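Local coordinates for phosphonopyruvate hydrolase (Variovorax sp., PDB 2HJP), which hydrolyses the phosphorus-carbon bond of phosphonopyruvate to give pyruvate and phosphate, using a divalent metal ion such as magnesium, cobalt or manganese, at residues A[21-26]-A[237-242]; A[28-33]-A[273-278]; A[37-42]-A[74-79]. All blocks are in the same frame, centred on the assembly; numbering follows the deposited sequence.

Overall arrangement
Contacts 1 and 2 lie on the same side of the chain's centre, and all three belong to or flank a barrel of eight parallel strands, of the TIM-barrel type. Their centres are about 12 to 14 Å apart. Helix 25-34 serves contacts 1 and 2. Contact 3 pairs the strand that follows it, 38-41, with strand 78-81. Contact 1 brings helix 237-256, which follows the last barrel strand, against the end of the first. Contact 2 uses helix 269-275, beyond the barrel. Along the chain contact 3 is nested inside the loops closed by the other two, and contacts 1 and 2 cross. Contact 3 reaches the substrate, while contacts 1 and 2 both touch the second subunit.

Contact 1 of 3, residues A[21-26]-A[237-242]; sequences AAHNPL and HAIRAA. With NA (sodium ion), chain D.
His23 holds CG between its backbone N and carbonyl carbon (chi1 46°), and this turns the imidazole toward helix 237-256. Ile239 places CG1 anti to its own N (chi1 -167°), and CD1 then reaches back over that ring. The methyl sits almost exactly above the ring centre. Ile239 CD1 is 3.6 Å from the centroid of the His23 ring and 2° off the ring normal, a CH-pi contact. CE1 is the ring atom that comes closest to the helix backbone. His23 CE1 lies 3.6 Å from Ile239 CA, and the edge of the ring also meets the carbonyl carbon of Ala238, near the ring plane. Ala242 CB touches the ring obliquely, 4.2 Å from His23 CE1.

Segment 21-26 runs from the end of the first barrel strand into helix 25-34, and segment 237-242 opens the helix after the last strand. The contact therefore lies where the eight-stranded barrel closes, and Ala21 is joined to Tyr234 of that last strand by a backbone hydrogen bond. Ala238 CB packs 3.6 Å from Ala21 O. This carbonyl is buried and has no polar partner in the model.

No hydrogen bond links the two segments directly. Glu45 bridges them instead: OE1 bonds to His23 ND1 and OE2 to Ile239 N. The carboxylate thus fixes the rotation of the imidazole and holds the first turn of the helix. The His23 backbone has a separate task, for its O binds a sodium ion at 2.7 Å, together with Ser49 OG. Asn24 is the N-cap of helix 25-34, its OD1 accepting from Val27 N. On the far side of helix 237-256, Arg240 forms a salt bridge with Asp263 of the second subunit.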
# COMPACT_ATOMS: atom_id res chain seq x y z
N ALA A 21 -7.78 14.98 -17.04
CA ALA A 21 -7.23 14.67 -15.74
C ALA A 21 -8.25 13.95 -14.83
O ALA A 21 -9.47 14.20 -14.90
CB ALA A 21 -6.82 15.99 -15.05
N ALA A 22 -7.74 13.08 -13.96
CA ALA A 22 -8.57 12.42 -12.98
C ALA A 22 -7.72 12.18 -11.74
O ALA A 22 -6.56 11.78 -11.87
CB ALA A 22 -9.13 11.07 -13.49
N HIS A 23 -8.28 12.44 -10.56
CA HIS A 23 -7.53 12.19 -9.29
C HIS A 23 -8.05 10.91 -8.58
O HIS A 23 -7.55 10.52 -7.50
CB HIS A 23 -7.58 13.44 -8.36
CG HIS A 23 -8.94 14.05 -8.21
ND1 HIS A 23 -9.47 14.95 -9.13
CD2 HIS A 23 -9.86 13.93 -7.23
CE1 HIS A 23 -10.66 15.36 -8.70
NE2 HIS A 23 -10.92 14.75 -7.56
N ASN A 24 -9.09 10.28 -9.13
CA ASN A 24 -9.58 9.00 -8.59
C ASN A 24 -10.36 8.27 -9.68
O ASN A 24 -10.59 8.85 -10.71
CB ASN A 24 -10.42 9.16 -7.31
CG ASN A 24 -11.58 10.03 -7.49
OD1 ASN A 24 -12.29 9.88 -8.42
ND2 ASN A 24 -11.80 10.94 -6.55
N PRO A 25 -10.70 6.97 -9.48
CA PRO A 25 -11.45 6.19 -10.49
C PRO A 25 -12.86 6.75 -10.81
O PRO A 25 -13.34 6.65 -11.94
CB PRO A 25 -11.54 4.80 -9.87
CG PRO A 25 -10.21 4.69 -9.10
CD PRO A 25 -10.17 6.07 -8.44
N LEU A 26 -13.52 7.33 -9.81
CA LEU A 26 -14.85 7.87 -10.06
C LEU A 26 -14.75 9.03 -11.09
O LEU A 26 -15.51 9.10 -12.05
CB LEU A 26 -15.55 8.34 -8.73
CG LEU A 26 -16.93 9.02 -8.82
CD1 LEU A 26 -17.93 8.10 -9.44
CD2 LEU A 26 -17.46 9.48 -7.46
N HIS A 237 -8.42 20.20 -14.50
CA HIS A 237 -9.73 20.76 -14.42
C HIS A 237 -10.68 19.94 -13.52
O HIS A 237 -11.66 20.50 -12.97
CB HIS A 237 -10.29 20.92 -15.84
CG HIS A 237 -9.41 21.75 -16.72
ND1 HIS A 237 -8.28 21.23 -17.34
CD2 HIS A 237 -9.36 23.10 -16.91
CE1 HIS A 237 -7.57 22.23 -17.85
NE2 HIS A 237 -8.21 23.37 -17.60
N ALA A 238 -10.39 18.67 -13.33
CA ALA A 238 -11.27 17.89 -12.43
C ALA A 238 -11.00 18.32 -10.97
O ALA A 238 -11.94 18.60 -10.20
CB ALA A 238 -10.98 16.40 -12.54
N ILE A 239 -9.73 18.42 -10.58
CA ILE A 239 -9.54 18.76 -9.15
C ILE A 239 -10.05 20.22 -8.88
O ILE A 239 -10.58 20.56 -7.80
CB ILE A 239 -8.01 18.57 -8.70
CG1 ILE A 239 -7.89 18.61 -7.18
CG2 ILE A 239 -7.13 19.61 -9.33
CD1 ILE A 239 -8.45 17.39 -6.46
N ARG A 240 -9.92 21.05 -9.90
CA ARG A 240 -10.32 22.44 -9.76
C ARG A 240 -11.81 22.50 -9.65
O ARG A 240 -12.31 23.15 -8.73
CB ARG A 240 -9.77 23.32 -10.91
CG ARG A 240 -8.32 23.71 -10.65
CD ARG A 240 -7.60 24.08 -12.02
NE ARG A 240 -8.00 25.43 -12.46
CZ ARG A 240 -7.86 25.86 -13.70
NH1 ARG A 240 -7.29 25.03 -14.64
NH2 ARG A 240 -8.35 27.05 -14.00
N ALA A 241 -12.52 21.77 -10.51
CA ALA A 241 -13.97 21.76 -10.42
C ALA A 241 -14.44 21.21 -9.03
O ALA A 241 -15.42 21.72 -8.43
CB ALA A 241 -14.59 20.88 -11.57
N ALA A 242 -13.78 20.15 -8.58
CA ALA A 242 -14.13 19.52 -7.34
C ALA A 242 -13.98 20.51 -6.21
O ALA A 242 -14.89 20.66 -5.39
CB ALA A 242 -13.25 18.28 -7.05
NA NA D . -7.21 11.13 -4.87

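Contact 2 of 3, residues A[28-33]-A[273-278]; sequences AKLAEQ and IELQGD. With XYS (alpha-D-xylopyranose), chain B.
Lys29 and Leu275 carry this contact, which joins helix 25-34 of the barrel to the end of helix 269-275. That helix closes in a Schellman motif at Gly277, whose phi is positive (87°). Gly277 N bonds back to Glu274 O and Asp278 N to Ile273 O.

The polar part is one hydrogen bond. Lys29 is fully extended, with CG anti to its N (chi1 -177°), and its length carries NZ across to the other helix. Lys29 NZ donates to Leu275 O at 2.6 Å. The ammonium approaches from above the carbonyl plane, 43° out of it. Its target is a carbonyl in the last turn of the helix, where the helix dipole would be expected to favour a positive charge.

The apolar part centres on the branched end of Leu275. Its CD2 meets Leu30 CD2 at 4.0 Å, the two side chains crossing at about a right angle. Leu30 also packs on Phe250 of the second subunit. At the solvent side, Gln33 crosses Leu275 obliquely, and its OE1 lies 3.8 Å from Leu275 CD2.

Glu32 has other partners: Ser75 OG shares its OE2 with a bound xylopyranose, whose O1 donates to Glu32 OE2 at 2.9 Å.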
# COMPACT_ATOMS: atom_id res chain seq x y z
N ALA A 28 -12.41 9.49 -13.17
CA ALA A 28 -12.00 8.91 -14.49
C ALA A 28 -13.23 8.35 -15.19
O ALA A 28 -13.40 8.47 -16.42
CB ALA A 28 -10.92 7.81 -14.29
N LYS A 29 -14.09 7.67 -14.41
CA LYS A 29 -15.33 7.15 -15.00
C LYS A 29 -16.19 8.30 -15.56
O LYS A 29 -16.78 8.17 -16.66
CB LYS A 29 -16.11 6.34 -13.96
CG LYS A 29 -17.41 5.67 -14.47
CD LYS A 29 -17.91 4.66 -13.38
CE LYS A 29 -19.02 3.75 -13.88
NZ LYS A 29 -19.44 2.79 -12.81
N LEU A 30 -16.25 9.44 -14.86
CA LEU A 30 -17.06 10.51 -15.41
C LEU A 30 -16.45 11.05 -16.70
O LEU A 30 -17.20 11.41 -17.62
CB LEU A 30 -17.26 11.63 -14.39
CG LEU A 30 -18.10 11.18 -13.18
CD1 LEU A 30 -17.94 12.17 -12.03
CD2 LEU A 30 -19.59 11.03 -13.58
N ALA A 31 -15.12 11.14 -16.76
CA ALA A 31 -14.45 11.62 -18.00
C ALA A 31 -14.79 10.68 -19.14
O ALA A 31 -15.11 11.16 -20.27
CB ALA A 31 -12.89 11.67 -17.82
N GLU A 32 -14.76 9.36 -18.87
CA GLU A 32 -15.08 8.41 -19.92
C GLU A 32 -16.49 8.65 -20.42
O GLU A 32 -16.75 8.68 -21.63
CB GLU A 32 -14.97 6.95 -19.45
CG GLU A 32 -15.34 6.03 -20.59
CD GLU A 32 -15.08 4.54 -20.33
OE1 GLU A 32 -14.40 4.16 -19.38
OE2 GLU A 32 -15.55 3.73 -21.12
N GLN A 33 -17.41 8.80 -19.47
CA GLN A 33 -18.81 9.00 -19.78
C GLN A 33 -19.06 10.32 -20.51
O GLN A 33 -19.96 10.37 -21.36
CB GLN A 33 -19.67 8.89 -18.50
CG GLN A 33 -19.72 7.42 -18.02
CD GLN A 33 -20.65 7.23 -16.82
OE1 GLN A 33 -21.17 8.20 -16.29
NE2 GLN A 33 -20.83 5.96 -16.38
N ILE A 273 -24.72 5.70 -6.06
CA ILE A 273 -24.74 4.25 -5.99
C ILE A 273 -24.69 3.60 -7.41
O ILE A 273 -24.10 2.53 -7.61
CB ILE A 273 -26.01 3.77 -5.18
CG1 ILE A 273 -25.77 4.10 -3.69
CG2 ILE A 273 -26.20 2.23 -5.26
CD1 ILE A 273 -27.02 4.09 -2.81
N GLU A 274 -25.32 4.26 -8.39
CA GLU A 274 -25.28 3.74 -9.74
C GLU A 274 -23.86 3.88 -10.34
O GLU A 274 -23.36 3.01 -11.05
CB GLU A 274 -26.35 4.47 -10.60
CG GLU A 274 -26.36 3.95 -12.08
CD GLU A 274 -27.16 4.87 -13.05
OE1 GLU A 274 -28.19 5.46 -12.63
OE2 GLU A 274 -26.76 5.01 -14.25
N LEU A 275 -23.20 4.98 -10.04
CA LEU A 275 -21.85 5.22 -10.53
C LEU A 275 -20.88 4.22 -9.90
O LEU A 275 -19.83 3.93 -10.45
CB LEU A 275 -21.41 6.65 -10.19
CG LEU A 275 -21.89 7.71 -11.22
CD1 LEU A 275 -21.68 9.09 -10.66
CD2 LEU A 275 -21.13 7.53 -12.56
N GLN A 276 -21.26 3.69 -8.74
CA GLN A 276 -20.46 2.69 -8.06
C GLN A 276 -20.58 1.27 -8.65
O GLN A 276 -19.91 0.37 -8.20
CB GLN A 276 -20.87 2.64 -6.58
CG GLN A 276 -20.26 3.75 -5.70
CD GLN A 276 -20.91 3.70 -4.30
OE1 GLN A 276 -22.16 3.76 -4.17
NE2 GLN A 276 -20.08 3.55 -3.26
N GLY A 277 -21.45 1.08 -9.63
CA GLY A 277 -21.60 -0.23 -10.24
C GLY A 277 -22.60 -1.10 -9.48
O GLY A 277 -22.52 -2.35 -9.53
N ASP A 278 -23.56 -0.45 -8.80
CA ASP A 278 -24.55 -1.21 -8.06
C ASP A 278 -25.25 -2.27 -8.91
O ASP A 278 -25.50 -3.37 -8.45
CB ASP A 278 -25.58 -0.28 -7.47
CG ASP A 278 -26.45 -0.96 -6.43
OD1 ASP A 278 -25.87 -1.38 -5.37
OD2 ASP A 278 -27.69 -1.05 -6.71
C1 XYS B . -18.03 1.22 -19.81
C2 XYS B . -18.35 -0.19 -19.24
C3 XYS B . -17.21 -1.16 -19.68
C4 XYS B . -17.00 -1.16 -21.23
C5 XYS B . -17.10 0.21 -21.93
O1 XYS B . -16.82 1.85 -19.32
O2 XYS B . -18.37 -0.12 -17.81
O3 XYS B . -17.47 -2.50 -19.18
O4 XYS B . -15.88 -1.93 -21.72
O5 XYS B . -18.01 1.20 -21.25

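Contact 3 of 3, residues A[37-42]-A[74-79]; sequences GGIWGS and VSIPLI. With PPR (phosphonopyruvate), chain G; XYS (alpha-D-xylopyranose), chain B.
The Trp40 indole has Ser42 CA over one face, 3.8 Å above the plane and offset toward the rim. Its edge holds the substrate: phosphonopyruvate C2 lies in the ring plane, and O1 is also near it. Trp40 NE1 donates to phosphonopyruvate O1 at 2.9 Å, with a bent N-H...O angle of 145°. Ser42 OG donates to the same O1 at 2.7 Å, so two donors grip one carboxylate oxygen. The six-membered ring meets Ile79 of the next strand. Trp40 CE3 is 3.8 Å from Ile79 CG2, the two side chains crossing at about a right angle. Trp40 CG stands anti to the backbone N (chi1 165°). This torsion sets the six-membered ring against Ile79 and brings NE1 to the ligand.

These segments hold the second and third strands of the parallel TIM barrel. Pro77 O accepts from Ile39 N, Ile39 O from Ile79 N at 2.9 Å, and Ile79 O from Gly41 N at 2.8 Å. The last two bonds are nearly straight. Gly41 ends the ladder as the centre of an inverse gamma turn. Ser42 follows as the N-cap of helix 43-49, its OG also bonded to Glu45 N.

Trp40 and Ile79 face the barrel interior, where Ile79 also packs on Ala19 and Val108. Ile39 and Leu78 face the surrounding helices. There Ile39 CG2 meets Leu78 CD1 at 3.8 Å, and Ile39 CG1 lies 4.1 Å from both Val74 CG2 and Ile76 CG1. Ala31 and Ile70 cover Ile39 from helices 25-34 and 60-71. At the start of the pairing, Gly37 O meets Ile76 CB and Pro77 CD.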
# COMPACT_ATOMS: atom_id res chain seq x y z
N GLY A 37 -11.34 10.98 -24.92
CA GLY A 37 -10.62 9.88 -25.53
C GLY A 37 -9.83 9.05 -24.53
O GLY A 37 -9.76 7.83 -24.65
N GLY A 38 -9.21 9.72 -23.56
CA GLY A 38 -8.45 8.97 -22.59
C GLY A 38 -8.39 9.73 -21.24
O GLY A 38 -8.91 10.87 -21.13
N ILE A 39 -7.80 9.08 -20.25
CA ILE A 39 -7.63 9.65 -18.92
C ILE A 39 -6.17 10.10 -18.74
O ILE A 39 -5.25 9.42 -19.21
CB ILE A 39 -7.97 8.57 -17.82
CG1 ILE A 39 -9.40 8.03 -18.03
CG2 ILE A 39 -7.76 9.16 -16.40
CD1 ILE A 39 -10.56 9.05 -17.90
N TRP A 40 -5.97 11.26 -18.10
CA TRP A 40 -4.63 11.78 -17.80
C TRP A 40 -4.44 11.52 -16.28
O TRP A 40 -5.13 12.13 -15.43
CB TRP A 40 -4.57 13.28 -18.14
CG TRP A 40 -3.42 14.06 -17.58
CD1 TRP A 40 -3.48 15.24 -16.91
CD2 TRP A 40 -2.01 13.76 -17.72
NE1 TRP A 40 -2.21 15.70 -16.61
CE2 TRP A 40 -1.30 14.81 -17.09
CE3 TRP A 40 -1.29 12.70 -18.31
CZ2 TRP A 40 0.11 14.84 -17.03
CZ3 TRP A 40 0.10 12.72 -18.27
CH2 TRP A 40 0.79 13.79 -17.63
N GLY A 41 -3.51 10.61 -15.96
CA GLY A 41 -3.25 10.27 -14.56
C GLY A 41 -2.26 11.26 -13.99
O GLY A 41 -1.14 10.97 -13.66
N SER A 42 -2.74 12.48 -13.89
CA SER A 42 -2.04 13.65 -13.43
C SER A 42 -1.34 13.59 -12.05
O SER A 42 -1.97 13.31 -11.06
CB SER A 42 -3.08 14.80 -13.37
OG SER A 42 -2.43 15.96 -12.84
N VAL A 74 -11.92 2.14 -16.03
CA VAL A 74 -12.37 2.68 -17.31
C VAL A 74 -12.00 1.72 -18.47
O VAL A 74 -11.16 0.84 -18.31
CB VAL A 74 -11.75 4.15 -17.56
CG1 VAL A 74 -12.13 5.11 -16.38
CG2 VAL A 74 -10.24 4.08 -17.61
N SER A 75 -12.63 1.93 -19.62
CA SER A 75 -12.38 1.10 -20.78
C SER A 75 -11.53 1.90 -21.79
O SER A 75 -11.09 1.35 -22.81
CB SER A 75 -13.73 0.68 -21.44
OG SER A 75 -14.26 1.78 -22.21
N ILE A 76 -11.24 3.17 -21.50
CA ILE A 76 -10.49 3.98 -22.44
C ILE A 76 -9.01 4.06 -21.96
O ILE A 76 -8.75 3.79 -20.80
CB ILE A 76 -11.11 5.41 -22.59
CG1 ILE A 76 -11.18 6.11 -21.23
CG2 ILE A 76 -12.50 5.28 -23.26
CD1 ILE A 76 -12.14 5.60 -20.22
N PRO A 77 -8.05 4.40 -22.85
CA PRO A 77 -6.62 4.48 -22.47
C PRO A 77 -6.29 5.46 -21.34
O PRO A 77 -6.85 6.57 -21.26
CB PRO A 77 -5.92 4.95 -23.76
CG PRO A 77 -6.84 4.46 -24.84
CD PRO A 77 -8.22 4.73 -24.28
N LEU A 78 -5.33 5.07 -20.54
CA LEU A 78 -4.85 5.88 -19.42
C LEU A 78 -3.42 6.26 -19.78
O LEU A 78 -2.60 5.38 -20.11
CB LEU A 78 -4.82 5.02 -18.12
CG LEU A 78 -4.05 5.65 -16.97
CD1 LEU A 78 -4.66 7.01 -16.62
CD2 LEU A 78 -4.08 4.65 -15.73
N ILE A 79 -3.13 7.56 -19.71
CA ILE A 79 -1.82 8.11 -19.95
C ILE A 79 -1.37 8.46 -18.53
O ILE A 79 -1.98 9.34 -17.89
CB ILE A 79 -1.93 9.40 -20.76
CG1 ILE A 79 -2.63 9.13 -22.10
CG2 ILE A 79 -0.53 10.02 -20.91
CD1 ILE A 79 -4.15 9.03 -22.01
C1 PPR G . 0.28 17.23 -14.29
O1 PPR G . -0.98 17.35 -14.58
O2' PPR G . 0.71 16.69 -13.30
C2 PPR G . 1.20 17.81 -15.32
C3 PPR G . 0.99 18.89 -16.12
O2 PPR G . 2.36 17.15 -15.41
P PPR G . 1.47 20.41 -15.17
O1P PPR G . 2.99 20.24 -14.91
O2P PPR G . 0.60 20.40 -13.88
O3P PPR G . 1.23 21.52 -16.08
C1 XYS B . -18.03 1.22 -19.81
C2 XYS B . -18.35 -0.19 -19.24
C3 XYS B . -17.21 -1.16 -19.68
C4 XYS B . -17.00 -1.16 -21.23
C5 XYS B . -17.10 0.21 -21.93
O1 XYS B . -16.82 1.85 -19.32
O2 XYS B . -18.37 -0.12 -17.81
O3 XYS B . -17.47 -2.50 -19.18
O4 XYS B . -15.88 -1.93 -21.72
O5 XYS B . -18.01 1.20 -21.25